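Local coordinates for retinol dehydratase (Spodoptera frugiperda, PDB 1FMJ), which converts retinol to anhydroretinol, probably by way of a sulfated intermediate, using a sulfotransferase fold that binds adenosine 3',5'-diphosphate, at residues A[26-38]-A[110-123]. Sequence-based numbering, arbitrary orientation.
Sequences ANLGAFPTTYVKL and MIYDPEKQEEYNDI. With CA (calcium ion), chain F; RTL (retinol), chain H.
Y120 meets three consecutive residues of the 26-38 segment, F31, P32 and T33, while lining the retinol pocket. Its CG lies anti to the carbonyl carbon (chi1 -64°), a turn that carries the ring from the 110-123 loop across to P32. CB and CG lie near C3 in the cyclohexene ring of retinol, and CD2 comes closest to that atom, at 3.5 Å. The compact, rigid ring of P32 suits the flat tyrosine face: its CB makes a CH-pi contact displaced toward CE2 (3.4 Å) and CZ, and its CG meets CD2. CE2 also neighbours F31 CZ in an offset edge-to-face pair, Y120 giving the edge, planes at 64°. CZ lies near T33 OG1 as well. At the tip, the tyrosine hydroxyl both gives and takes, donating to T33 OG1 (2.7 Å) and accepting from D113 N (2.8 Å). Threonine likewise serves twice, its OG1 donating to I111 O (2.5 Å) from above the carbonyl plane. A phenylalanine here would probably leave D113 N without its acceptor and T33 OG1 without its donor. K116, a lysine long enough when extended, brings NZ to P32 O (3.1 Å), while I123 CD1 packs at the F31 edge. The calcium-binding loop connects strand 104-105 to helix 132-142; Y135 of that helix touches Y120, and Y46 of strand 43-46 touches T33 and I111.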
ATOM      1  N   ALA A  26      -9.313 -18.545  -8.801  1.00 37.33           N
ATOM      2  CA  ALA A  26     -10.753 -18.626  -8.594  1.00 36.84           C
ATOM      3  C   ALA A  26     -11.310 -17.295  -8.096  1.00 37.17           C
ATOM      4  O   ALA A  26     -12.518 -17.137  -7.928  1.00 37.08           O
ATOM      5  CB  ALA A  26     -11.066 -19.727  -7.597  1.00 37.03           C
ATOM      6  N   ASN A  27     -10.415 -16.344  -7.859  1.00 36.34           N
ATOM      7  CA  ASN A  27     -10.800 -15.024  -7.383  1.00 36.02           C
ATOM      8  C   ASN A  27     -10.105 -13.924  -8.173  1.00 34.01           C
ATOM      9  O   ASN A  27     -10.655 -12.839  -8.350  1.00 33.17           O
ATOM     10  CB  ASN A  27     -10.438 -14.867  -5.906  1.00 37.93           C
ATOM     11  CG  ASN A  27     -11.401 -15.585  -4.989  1.00 41.25           C
ATOM     12  OD1 ASN A  27     -11.692 -16.776  -5.166  1.00 42.67           O
ATOM     13  ND2 ASN A  27     -11.901 -14.864  -3.990  1.00 42.09           N
ATOM     14  N   LEU A  28      -8.894 -14.216  -8.641  1.00 32.31           N
ATOM     15  CA  LEU A  28      -8.102 -13.242  -9.386  1.00 30.86           C
ATOM     16  C   LEU A  28      -7.762 -13.742 -10.791  1.00 30.65           C
ATOM     17  O   LEU A  28      -7.038 -13.075 -11.534  1.00 30.03           O
ATOM     18  CB  LEU A  28      -6.801 -12.964  -8.631  1.00 30.12           C
ATOM     19  CG  LEU A  28      -6.877 -12.920  -7.100  1.00 29.61           C
ATOM     20  CD1 LEU A  28      -5.483 -12.975  -6.509  1.00 29.80           C
ATOM     21  CD2 LEU A  28      -7.588 -11.659  -6.662  1.00 30.38           C
ATOM     22  N   GLY A  29      -8.289 -14.912 -11.146  1.00 29.56           N
ATOM     23  CA  GLY A  29      -8.010 -15.509 -12.443  1.00 29.23           C
ATOM     24  C   GLY A  29      -8.192 -14.620 -13.661  1.00 28.78           C
ATOM     25  O   GLY A  29      -7.351 -14.606 -14.556  1.00 29.59           O
ATOM     26  N   ALA A  30      -9.291 -13.878 -13.701  1.00 28.20           N
ATOM     27  CA  ALA A  30      -9.571 -13.001 -14.827  1.00 26.54           C
ATOM     28  C   ALA A  30      -8.476 -11.951 -15.036  1.00 26.17           C
ATOM     29  O   ALA A  30      -8.164 -11.587 -16.172  1.00 25.25           O
ATOM     30  CB  ALA A  30     -10.921 -12.325 -14.630  1.00 25.98           C
ATOM     31  N   PHE A  31      -7.888 -11.459 -13.950  1.00 25.85           N
ATOM     32  CA  PHE A  31      -6.849 -10.446 -14.085  1.00 25.24           C
ATOM     33  C   PHE A  31      -5.631 -11.045 -14.770  1.00 25.84           C
ATOM     34  O   PHE A  31      -5.214 -12.148 -14.445  1.00 25.86           O
ATOM     35  CB  PHE A  31      -6.452  -9.885 -12.726  1.00 24.62           C
ATOM     36  CG  PHE A  31      -5.623  -8.643 -12.823  1.00 24.30           C
ATOM     37  CD1 PHE A  31      -6.148  -7.490 -13.408  1.00 23.63           C
ATOM     38  CD2 PHE A  31      -4.308  -8.627 -12.361  1.00 22.06           C
ATOM     39  CE1 PHE A  31      -5.371  -6.337 -13.533  1.00 23.36           C
ATOM     40  CE2 PHE A  31      -3.529  -7.481 -12.480  1.00 21.50           C
ATOM     41  CZ  PHE A  31      -4.062  -6.334 -13.068  1.00 22.45           C
ATOM     42  N   PRO A  32      -5.035 -10.309 -15.724  1.00 26.22           N
ATOM     43  CA  PRO A  32      -3.860 -10.753 -16.482  1.00 26.43           C
ATOM     44  C   PRO A  32      -2.565 -11.062 -15.733  1.00 26.04           C
ATOM     45  O   PRO A  32      -1.960 -12.104 -15.961  1.00 26.48           O
ATOM     46  CB  PRO A  32      -3.671  -9.635 -17.510  1.00 26.87           C
ATOM     47  CG  PRO A  32      -5.072  -9.143 -17.730  1.00 27.01           C
ATOM     48  CD  PRO A  32      -5.581  -9.070 -16.304  1.00 26.63           C
ATOM     49  N   THR A  33      -2.129 -10.165 -14.857  1.00 25.85           N
ATOM     50  CA  THR A  33      -0.875 -10.384 -14.133  1.00 25.75           C
ATOM     51  C   THR A  33      -0.971 -11.543 -13.141  1.00 25.87           C
ATOM     52  O   THR A  33      -1.946 -11.653 -12.401  1.00 26.76           O
ATOM     53  CB  THR A  33      -0.450  -9.115 -13.371  1.00 25.80           C
ATOM     54  OG1 THR A  33      -0.617  -7.968 -14.215  1.00 25.45           O
ATOM     55  CG2 THR A  33       1.005  -9.213 -12.965  1.00 24.47           C
ATOM     56  N   THR A  34       0.045 -12.403 -13.128  1.00 25.29           N
ATOM     57  CA  THR A  34       0.071 -13.563 -12.232  1.00 24.83           C
ATOM     58  C   THR A  34       1.068 -13.366 -11.096  1.00 24.23           C
ATOM     59  O   THR A  34       1.868 -12.433 -11.123  1.00 23.64           O
ATOM     60  CB  THR A  34       0.463 -14.846 -12.999  1.00 24.95           C
ATOM     61  OG1 THR A  34       1.711 -14.629 -13.669  1.00 25.15           O
ATOM     62  CG2 THR A  34      -0.594 -15.203 -14.023  1.00 26.38           C
ATOM     63  N   TYR A  35       1.024 -14.251 -10.105  1.00 24.40           N
ATOM     64  CA  TYR A  35       1.932 -14.165  -8.956  1.00 24.51           C
ATOM     65  C   TYR A  35       2.983 -15.283  -8.901  1.00 24.73           C
ATOM     66  O   TYR A  35       2.964 -16.231  -9.690  1.00 25.49           O
ATOM     67  CB  TYR A  35       1.158 -14.252  -7.635  1.00 25.12           C
ATOM     68  CG  TYR A  35       0.112 -13.192  -7.364  1.00 25.76           C
ATOM     69  CD1 TYR A  35      -1.226 -13.413  -7.678  1.00 25.85           C
ATOM     70  CD2 TYR A  35       0.445 -12.015  -6.695  1.00 24.53           C
ATOM     71  CE1 TYR A  35      -2.207 -12.502  -7.322  1.00 25.99           C
ATOM     72  CE2 TYR A  35      -0.535 -11.091  -6.335  1.00 24.90           C
ATOM     73  CZ  TYR A  35      -1.857 -11.346  -6.648  1.00 24.73           C
ATOM     74  OH  TYR A  35      -2.832 -10.463  -6.270  1.00 24.27           O
ATOM     75  N   VAL A  36       3.891 -15.139  -7.938  1.00 24.97           N
ATOM     76  CA  VAL A  36       4.937 -16.106  -7.626  1.00 25.40           C
ATOM     77  C   VAL A  36       5.317 -15.795  -6.186  1.00 26.28           C
ATOM     78  O   VAL A  36       5.248 -14.639  -5.756  1.00 26.47           O
ATOM     79  CB  VAL A  36       6.208 -15.968  -8.506  1.00 25.81           C
ATOM     80  CG1 VAL A  36       5.871 -16.225  -9.968  1.00 25.01           C
ATOM     81  CG2 VAL A  36       6.842 -14.601  -8.306  1.00 23.92           C
ATOM     82  N   LYS A  37       5.679 -16.829  -5.434  1.00 26.51           N
ATOM     83  CA  LYS A  37       6.083 -16.676  -4.041  1.00 27.56           C
ATOM     84  C   LYS A  37       7.532 -16.191  -4.055  1.00 27.20           C
ATOM     85  O   LYS A  37       8.334 -16.663  -4.861  1.00 27.94           O
ATOM     86  CB  LYS A  37       6.002 -18.026  -3.326  1.00 27.88           C
ATOM     87  CG  LYS A  37       5.052 -18.085  -2.129  1.00 28.38           C
ATOM     88  CD  LYS A  37       3.597 -18.047  -2.545  1.00 27.33           C
ATOM     89  CE  LYS A  37       2.676 -18.428  -1.383  1.00 27.66           C
ATOM     90  NZ  LYS A  37       2.727 -17.463  -0.238  1.00 26.69           N
ATOM     91  N   LEU A  38       7.877 -15.265  -3.169  1.00 25.96           N
ATOM     92  CA  LEU A  38       9.241 -14.741  -3.150  1.00 26.64           C
ATOM     93  C   LEU A  38       9.917 -14.820  -1.792  1.00 26.60           C
ATOM     94  O   LEU A  38       9.376 -14.357  -0.796  1.00 27.90           O
ATOM     95  CB  LEU A  38       9.254 -13.285  -3.635  1.00 25.00           C
ATOM     96  CG  LEU A  38      10.635 -12.628  -3.733  1.00 24.16           C
ATOM     97  CD1 LEU A  38      11.536 -13.516  -4.592  1.00 24.51           C
ATOM     98  CD2 LEU A  38      10.526 -11.228  -4.331  1.00 21.04           C
ATOM     99  N   MET A 110       4.906  -3.331 -10.683  1.00 18.57           N
ATOM    100  CA  MET A 110       4.693  -4.785 -10.706  1.00 19.05           C
ATOM    101  C   MET A 110       3.315  -5.319 -11.090  1.00 19.09           C
ATOM    102  O   MET A 110       3.201  -6.455 -11.563  1.00 18.45           O
ATOM    103  CB  MET A 110       5.118  -5.411  -9.369  1.00 19.97           C
ATOM    104  CG  MET A 110       4.047  -5.430  -8.280  1.00 20.19           C
ATOM    105  SD  MET A 110       4.510  -6.538  -6.920  1.00 19.63           S
ATOM    106  CE  MET A 110       3.424  -5.952  -5.587  1.00 21.17           C
ATOM    107  N   ILE A 111       2.268  -4.525 -10.912  1.00 18.31           N
ATOM    108  CA  ILE A 111       0.935  -5.018 -11.242  1.00 18.11           C
ATOM    109  C   ILE A 111       0.719  -5.085 -12.746  1.00 18.48           C
ATOM    110  O   ILE A 111      -0.252  -5.674 -13.218  1.00 18.45           O
ATOM    111  CB  ILE A 111      -0.164  -4.133 -10.600  1.00 17.34           C
ATOM    112  CG1 ILE A 111      -1.517  -4.836 -10.683  1.00 16.90           C
ATOM    113  CG2 ILE A 111      -0.216  -2.783 -11.284  1.00 16.22           C
ATOM    114  CD1 ILE A 111      -2.587  -4.191  -9.818  1.00 18.50           C
ATOM    115  N   TYR A 112       1.642  -4.504 -13.499  1.00 19.48           N
ATOM    116  CA  TYR A 112       1.522  -4.485 -14.958  1.00 21.05           C
ATOM    117  C   TYR A 112       2.547  -5.345 -15.679  1.00 20.93           C
ATOM    118  O   TYR A 112       3.735  -5.256 -15.409  1.00 22.28           O
ATOM    119  CB  TYR A 112       1.636  -3.048 -15.466  1.00 20.15           C
ATOM    120  CG  TYR A 112       1.513  -2.917 -16.974  1.00 21.07           C
ATOM    121  CD1 TYR A 112       0.342  -3.303 -17.629  1.00 20.04           C
ATOM    122  CD2 TYR A 112       2.553  -2.377 -17.738  1.00 19.70           C
ATOM    123  CE1 TYR A 112       0.203  -3.153 -19.007  1.00 21.03           C
ATOM    124  CE2 TYR A 112       2.427  -2.226 -19.121  1.00 21.69           C
ATOM    125  CZ  TYR A 112       1.247  -2.618 -19.747  1.00 21.81           C
ATOM    126  OH  TYR A 112       1.103  -2.492 -21.105  1.00 22.12           O
ATOM    127  N   ASP A 113       2.074  -6.155 -16.620  1.00 22.68           N
ATOM    128  CA  ASP A 113       2.929  -7.036 -17.415  1.00 23.64           C
ATOM    129  C   ASP A 113       2.819  -6.620 -18.890  1.00 24.17           C
ATOM    130  O   ASP A 113       1.864  -6.986 -19.567  1.00 24.70           O
ATOM    131  CB  ASP A 113       2.452  -8.478 -17.235  1.00 23.95           C
ATOM    132  CG  ASP A 113       3.371  -9.494 -17.880  1.00 24.98           C
ATOM    133  OD1 ASP A 113       3.188 -10.695 -17.596  1.00 25.23           O
ATOM    134  OD2 ASP A 113       4.262  -9.108 -18.666  1.00 24.98           O
ATOM    135  N   PRO A 114       3.803  -5.858 -19.406  1.00 24.32           N
ATOM    136  CA  PRO A 114       3.799  -5.394 -20.803  1.00 25.40           C
ATOM    137  C   PRO A 114       3.482  -6.480 -21.830  1.00 26.19           C
ATOM    138  O   PRO A 114       2.802  -6.230 -22.834  1.00 26.73           O
ATOM    139  CB  PRO A 114       5.205  -4.826 -20.982  1.00 25.23           C
ATOM    140  CG  PRO A 114       5.536  -4.318 -19.618  1.00 24.44           C
ATOM    141  CD  PRO A 114       5.043  -5.442 -18.726  1.00 24.43           C
ATOM    142  N   GLU A 115       3.975  -7.683 -21.566  1.00 26.96           N
ATOM    143  CA  GLU A 115       3.764  -8.822 -22.449  1.00 27.97           C
ATOM    144  C   GLU A 115       2.277  -9.131 -22.619  1.00 28.20           C
ATOM    145  O   GLU A 115       1.876  -9.790 -23.580  1.00 28.73           O
ATOM    146  CB  GLU A 115       4.501 -10.045 -21.880  1.00 29.37           C
ATOM    147  CG  GLU A 115       4.606 -11.237 -22.831  1.00 31.67           C
ATOM    148  CD  GLU A 115       5.537 -12.337 -22.315  1.00 32.40           C
ATOM    149  OE1 GLU A 115       5.686 -13.362 -23.012  1.00 32.97           O
ATOM    150  OE2 GLU A 115       6.119 -12.180 -21.220  1.00 32.54           O
ATOM    151  N   LYS A 116       1.450  -8.645 -21.697  1.00 26.94           N
ATOM    152  CA  LYS A 116       0.016  -8.912 -21.766  1.00 26.56           C
ATOM    153  C   LYS A 116      -0.824  -7.653 -21.947  1.00 25.91           C
ATOM    154  O   LYS A 116      -2.010  -7.626 -21.610  1.00 25.41           O
ATOM    155  CB  LYS A 116      -0.420  -9.645 -20.500  1.00 27.22           C
ATOM    156  CG  LYS A 116       0.393 -10.882 -20.216  1.00 27.78           C
ATOM    157  CD  LYS A 116      -0.084 -11.595 -18.964  1.00 30.21           C
ATOM    158  CE  LYS A 116       0.797 -12.804 -18.677  1.00 30.24           C
ATOM    159  NZ  LYS A 116       0.295 -13.610 -17.532  1.00 32.48           N
ATOM    160  N   GLN A 117      -0.210  -6.614 -22.497  1.00 25.37           N
ATOM    161  CA  GLN A 117      -0.891  -5.348 -22.705  1.00 25.63           C
ATOM    162  C   GLN A 117      -2.290  -5.475 -23.308  1.00 25.98           C
ATOM    163  O   GLN A 117      -3.206  -4.768 -22.905  1.00 26.89           O
ATOM    164  CB  GLN A 117      -0.031  -4.430 -23.579  1.00 24.34           C
ATOM    165  CG  GLN A 117      -0.732  -3.137 -23.978  1.00 23.78           C
ATOM    166  CD  GLN A 117       0.175  -2.168 -24.712  1.00 22.82           C
ATOM    167  OE1 GLN A 117      -0.294  -1.238 -25.367  1.00 23.06           O
ATOM    168  NE2 GLN A 117       1.481  -2.374 -24.596  1.00 23.20           N
ATOM    169  N   GLU A 118      -2.459  -6.381 -24.262  1.00 26.78           N
ATOM    170  CA  GLU A 118      -3.758  -6.554 -24.914  1.00 27.70           C
ATOM    171  C   GLU A 118      -4.845  -7.124 -24.013  1.00 27.71           C
ATOM    172  O   GLU A 118      -6.028  -6.886 -24.239  1.00 26.54           O
ATOM    173  CB  GLU A 118      -3.631  -7.462 -26.152  1.00 28.41           C
ATOM    174  CG  GLU A 118      -2.746  -6.928 -27.275  1.00 27.77           C
ATOM    175  CD  GLU A 118      -1.264  -7.201 -27.061  1.00 27.60           C
ATOM    176  OE1 GLU A 118      -0.477  -6.919 -27.989  1.00 27.15           O
ATOM    177  OE2 GLU A 118      -0.885  -7.698 -25.977  1.00 26.02           O
ATOM    178  N   GLU A 119      -4.436  -7.866 -22.991  1.00 28.52           N
ATOM    179  CA  GLU A 119      -5.365  -8.512 -22.067  1.00 29.77           C
ATOM    180  C   GLU A 119      -6.004  -7.650 -20.977  1.00 29.44           C
ATOM    181  O   GLU A 119      -7.041  -8.020 -20.424  1.00 29.50           O
ATOM    182  CB  GLU A 119      -4.661  -9.686 -21.399  1.00 30.23           C
ATOM    183  CG  GLU A 119      -4.125 -10.709 -22.382  1.00 33.89           C
ATOM    184  CD  GLU A 119      -3.233 -11.726 -21.718  1.00 35.56           C
ATOM    185  OE1 GLU A 119      -3.617 -12.240 -20.648  1.00 37.82           O
ATOM    186  OE2 GLU A 119      -2.150 -12.019 -22.266  1.00 36.50           O
ATOM    187  N   TYR A 120      -5.415  -6.500 -20.675  1.00 28.81           N
ATOM    188  CA  TYR A 120      -5.941  -5.671 -19.598  1.00 28.21           C
ATOM    189  C   TYR A 120      -7.233  -4.902 -19.799  1.00 29.27           C
ATOM    190  O   TYR A 120      -8.017  -4.765 -18.856  1.00 29.82           O
ATOM    191  CB  TYR A 120      -4.862  -4.712 -19.113  1.00 27.27           C
ATOM    192  CG  TYR A 120      -3.689  -5.428 -18.502  1.00 24.93           C
ATOM    193  CD1 TYR A 120      -2.525  -5.646 -19.233  1.00 25.65           C
ATOM    194  CD2 TYR A 120      -3.744  -5.894 -17.197  1.00 23.07           C
ATOM    195  CE1 TYR A 120      -1.440  -6.308 -18.672  1.00 25.53           C
ATOM    196  CE2 TYR A 120      -2.669  -6.556 -16.625  1.00 24.92           C
ATOM    197  CZ  TYR A 120      -1.519  -6.758 -17.367  1.00 23.62           C
ATOM    198  OH  TYR A 120      -0.444  -7.387 -16.802  1.00 22.33           O
ATOM    199  N   ASN A 121      -7.466  -4.381 -20.997  1.00 29.07           N
ATOM    200  CA  ASN A 121      -8.689  -3.626 -21.219  1.00 29.67           C
ATOM    201  C   ASN A 121      -9.900  -4.541 -21.261  1.00 29.89           C
ATOM    202  O   ASN A 121     -11.038  -4.086 -21.153  1.00 29.58           O
ATOM    203  CB  ASN A 121      -8.585  -2.817 -22.511  1.00 30.01           C
ATOM    204  CG  ASN A 121      -7.867  -3.565 -23.601  1.00 31.16           C
ATOM    205  OD1 ASN A 121      -8.376  -4.551 -24.137  1.00 29.75           O
ATOM    206  ND2 ASN A 121      -6.658  -3.109 -23.927  1.00 32.97           N
ATOM    207  N   ASP A 122      -9.644  -5.836 -21.398  1.00 30.40           N
ATOM    208  CA  ASP A 122     -10.701  -6.830 -21.455  1.00 31.87           C
ATOM    209  C   ASP A 122     -11.346  -7.070 -20.088  1.00 33.07           C
ATOM    210  O   ASP A 122     -12.377  -7.737 -19.985  1.00 33.36           O
ATOM    211  CB  ASP A 122     -10.145  -8.143 -22.011  1.00 31.59           C
ATOM    212  CG  ASP A 122      -9.488  -7.971 -23.376  1.00 32.26           C
ATOM    213  OD1 ASP A 122      -9.686  -6.906 -24.013  1.00 32.72           O
ATOM    214  OD2 ASP A 122      -8.784  -8.902 -23.825  1.00 32.12           O
ATOM    215  N   ILE A 123     -10.745  -6.522 -19.039  1.00 33.77           N
ATOM    216  CA  ILE A 123     -11.285  -6.693 -17.694  1.00 34.65           C
ATOM    217  C   ILE A 123     -12.313  -5.601 -17.424  1.00 35.17           C
ATOM    218  O   ILE A 123     -12.966  -5.593 -16.380  1.00 35.04           O
ATOM    219  CB  ILE A 123     -10.172  -6.601 -16.622  1.00 35.22           C
ATOM    220  CG1 ILE A 123      -9.637  -5.166 -16.545  1.00 34.84           C
ATOM    221  CG2 ILE A 123      -9.047  -7.580 -16.950  1.00 34.05           C
ATOM    222  CD1 ILE A 123      -8.458  -4.993 -15.602  1.00 35.31           C
TER
HETATM  223 CA    CA F 402      -7.819  -6.241 -25.790  1.00 54.41          CA
HETATM  224  C1  RTL H 401      -4.885  -1.616 -13.983  1.00 47.83           C
HETATM  225  C2  RTL H 401      -4.717  -2.767 -15.026  1.00 47.44           C
HETATM  226  C3  RTL H 401      -3.456  -2.628 -15.869  1.00 47.74           C
HETATM  227  C4  RTL H 401      -2.347  -1.581 -15.953  1.00 47.50           C
HETATM  228  C5  RTL H 401      -2.686  -0.540 -14.883  1.00 47.50           C
HETATM  229  C6  RTL H 401      -3.771  -0.503 -13.993  1.00 47.80           C
HETATM  230  C7  RTL H 401      -3.957   0.580 -12.991  1.00 48.42           C
HETATM  231  C8  RTL H 401      -3.335   0.618 -11.776  1.00 49.41           C
HETATM  232  C9  RTL H 401      -3.514   1.682 -10.779  1.00 49.90           C
HETATM  233  C10 RTL H 401      -2.810   1.573  -9.594  1.00 49.81           C
HETATM  234  C11 RTL H 401      -2.780   2.465  -8.415  1.00 48.76           C
HETATM  235  C12 RTL H 401      -2.930   1.761  -7.243  1.00 47.39           C
HETATM  236  C13 RTL H 401      -2.980   2.097  -5.805  1.00 46.03           C
HETATM  237  C14 RTL H 401      -3.137   1.361  -4.665  1.00 44.29           C
HETATM  238  C15 RTL H 401      -1.938   0.901  -3.944  1.00 42.65           C
HETATM  239  O1  RTL H 401      -1.504   1.816  -3.030  1.00 40.72           O
HETATM  240  C16 RTL H 401      -4.936  -2.444 -12.683  1.00 47.39           C
HETATM  241  C17 RTL H 401      -6.302  -1.100 -14.281  1.00 47.78           C
HETATM  242  C18 RTL H 401      -1.631   0.576 -14.912  1.00 47.47           C
HETATM  243  C19 RTL H 401      -4.462   2.860 -11.078  1.00 50.05           C
HETATM  244  C20 RTL H 401      -2.814   3.623  -5.707  1.00 45.97           C